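Long-range contact in CMP/dCMP-type deaminase domain-containing protein (Aspergillus oryzae RIB40, PDB 7DRY), which probably deaminates a pyrimidine intermediate of riboflavin biosynthesis, using a zinc site of the cytidine deaminase fold: residues T98-G103 against K135-F140. Sequence-based numbering, arbitrary orientation.
Sequences TMEPCG and KEPGTF. With ZN (zinc ion), chain B.
Glu100 and Pro137 bring the two loops closest, their CA atoms 4.6 Å apart, where the chains run in roughly the same sense with end-to-end directions 59° apart. The backbone link is slight: Glu100 N gives a weak, bent hydrogen bond to Glu136 O (3.1 Å), and Glu100 O receives a straighter CA-H...O contact from Pro137 CA at 3.2 Å. Side chains pack around this seam on different sides. Met99 lies along 136-138: its CB rests on Glu136 O, SD faces Gly138 CA at 3.9 Å, and the bend at chi3 (74°) turns CE back onto the carbonyl oxygens, 3.3 Å from Pro137 O. Ile167, Leu168 and Ala171 of helix 164-171 also touch this methionine, joining the seam to that helix. Glu100 heads off at roughly a right angle to Met99, CG anti to the backbone N (chi1 175°) and the chain extended, which puts OE1 over the face of the Lys135-Glu136 peptide, 3.4 Å from Lys135 C, while OE2 accepts a hydrogen bond from Cys147 N at the start of helix 145-152. The buried carboxylate thereby connects both loops to that helix. Nearer the metal, Pro137 CB packs on Cys102 CB at 4.1 Å, and Thr139 CG2 meets the same CB, so the cysteine's methylene is bordered by both residues while SG binds the zinc ion at 2.2 Å. Gly138, centre of an inverse gamma turn, carries the chain from Pro137 to Thr139. His61, Cys112 and a water complete the metal's coordination. The 135-140 loop thus flanks a zinc-binding cysteine: Pro101-Cys102, with Cys112 further along and His61 as partner, forms the Pro-Cys...Cys zinc signature characteristic of the cytidine deaminase fold.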
loop_
_atom_site.group_PDB
_atom_site.type_symbol
_atom_site.label_atom_id
_atom_site.label_comp_id
_atom_site.label_asym_id
_atom_site.label_seq_id
_atom_site.Cartn_x
_atom_site.Cartn_y
_atom_site.Cartn_z
ATOM N N THR A 98 1.656 -4.757 -1.675
ATOM C CA THR A 98 2.503 -5.948 -1.604
ATOM C C THR A 98 3.395 -5.918 -0.367
ATOM O O THR A 98 3.578 -6.947 0.288
ATOM C CB THR A 98 3.317 -6.176 -2.882
ATOM O OG1 THR A 98 4.150 -5.043 -3.150
ATOM C CG2 THR A 98 2.404 -6.453 -4.072
ATOM N N MET A 99 3.944 -4.754 -0.019
ATOM C CA MET A 99 4.836 -4.629 1.128
ATOM C C MET A 99 4.213 -3.741 2.200
ATOM O O MET A 99 3.340 -2.918 1.919
ATOM C CB MET A 99 6.191 -4.057 0.689
ATOM C CG MET A 99 6.903 -4.906 -0.370
ATOM S SD MET A 99 8.574 -4.365 -0.727
ATOM C CE MET A 99 9.450 -4.910 0.748
ATOM N N GLU A 100 4.668 -3.935 3.440
ATOM C CA GLU A 100 4.195 -3.150 4.572
ATOM C C GLU A 100 4.334 -1.656 4.267
ATOM O O GLU A 100 5.388 -1.228 3.787
ATOM C CB GLU A 100 5.061 -3.487 5.791
ATOM C CG GLU A 100 4.777 -2.652 7.024
ATOM C CD GLU A 100 5.822 -2.857 8.103
ATOM O OE1 GLU A 100 6.761 -3.644 7.877
ATOM O OE2 GLU A 100 5.718 -2.223 9.172
ATOM N N PRO A 101 3.306 -0.845 4.524
ATOM C CA PRO A 101 3.452 0.604 4.306
ATOM C C PRO A 101 4.548 1.206 5.174
ATOM O O PRO A 101 4.678 0.887 6.359
ATOM C CB PRO A 101 2.073 1.167 4.680
ATOM C CG PRO A 101 1.369 0.060 5.405
ATOM C CD PRO A 101 1.934 -1.222 4.898
ATOM N N CYS A 102 5.332 2.093 4.576
ATOM C CA CYS A 102 6.476 2.648 5.279
ATOM C C CYS A 102 6.051 3.671 6.328
ATOM O O CYS A 102 5.060 4.400 6.171
ATOM C CB CYS A 102 7.481 3.274 4.306
ATOM S SG CYS A 102 6.886 4.715 3.329
ATOM N N GLY A 103 6.823 3.715 7.408
ATOM C CA GLY A 103 6.613 4.708 8.442
ATOM C C GLY A 103 7.743 5.709 8.520
ATOM O O GLY A 103 7.692 6.666 9.299
ATOM N N LYS A 135 6.193 -8.413 5.740
ATOM C CA LYS A 135 6.322 -7.486 6.863
ATOM C C LYS A 135 7.672 -6.765 6.824
ATOM O O LYS A 135 8.458 -6.777 7.765
ATOM C CB LYS A 135 6.081 -8.199 8.189
ATOM C CG LYS A 135 5.544 -7.260 9.267
ATOM C CD LYS A 135 5.283 -7.969 10.586
ATOM C CE LYS A 135 4.796 -6.979 11.631
ATOM N NZ LYS A 135 4.640 -7.597 12.978
ATOM N N GLU A 136 7.921 -6.124 5.685
ATOM C CA GLU A 136 9.064 -5.254 5.475
ATOM C C GLU A 136 8.567 -4.121 4.588
ATOM O O GLU A 136 7.768 -4.356 3.669
ATOM C CB GLU A 136 10.235 -5.963 4.778
ATOM C CG GLU A 136 10.848 -7.108 5.571
ATOM C CD GLU A 136 11.460 -6.657 6.884
ATOM O OE1 GLU A 136 11.892 -5.487 6.982
ATOM O OE2 GLU A 136 11.511 -7.478 7.822
ATOM N N PRO A 137 8.999 -2.893 4.849
ATOM C CA PRO A 137 8.540 -1.760 4.045
ATOM C C PRO A 137 9.270 -1.692 2.712
ATOM O O PRO A 137 10.332 -2.280 2.519
ATOM C CB PRO A 137 8.905 -0.553 4.913
ATOM C CG PRO A 137 10.122 -1.015 5.673
ATOM C CD PRO A 137 9.884 -2.476 5.954
ATOM N N GLY A 138 8.680 -0.935 1.792
ATOM C CA GLY A 138 9.295 -0.688 0.504
ATOM C C GLY A 138 10.329 0.411 0.570
ATOM O O GLY A 138 10.254 1.395 -0.168
ATOM N N THR A 139 11.293 0.252 1.480
ATOM C CA THR A 139 12.381 1.194 1.694
ATOM C C THR A 139 13.574 0.399 2.189
ATOM O O THR A 139 13.440 -0.745 2.626
ATOM C CB THR A 139 12.072 2.201 2.808
ATOM O OG1 THR A 139 11.940 1.500 4.052
ATOM C CG2 THR A 139 10.823 3.013 2.523
ATOM N N PHE A 140 14.747 1.027 2.138
ATOM C CA PHE A 140 15.922 0.392 2.713
ATOM C C PHE A 140 15.925 0.433 4.236
ATOM O O PHE A 140 16.734 -0.270 4.850
ATOM C CB PHE A 140 17.195 1.058 2.185
ATOM C CG PHE A 140 17.504 0.740 0.745
ATOM C CD1 PHE A 140 17.862 -0.545 0.360
ATOM C CD2 PHE A 140 17.461 1.733 -0.217
ATOM C CE1 PHE A 140 18.166 -0.828 -0.967
ATOM C CE2 PHE A 140 17.748 1.455 -1.548
ATOM C CZ PHE A 140 18.110 0.175 -1.922
HETATM ZN ZN ZN B . 5.896 4.087 1.445
HETATM O O HOH W 1 6.298 1.595 1.290
#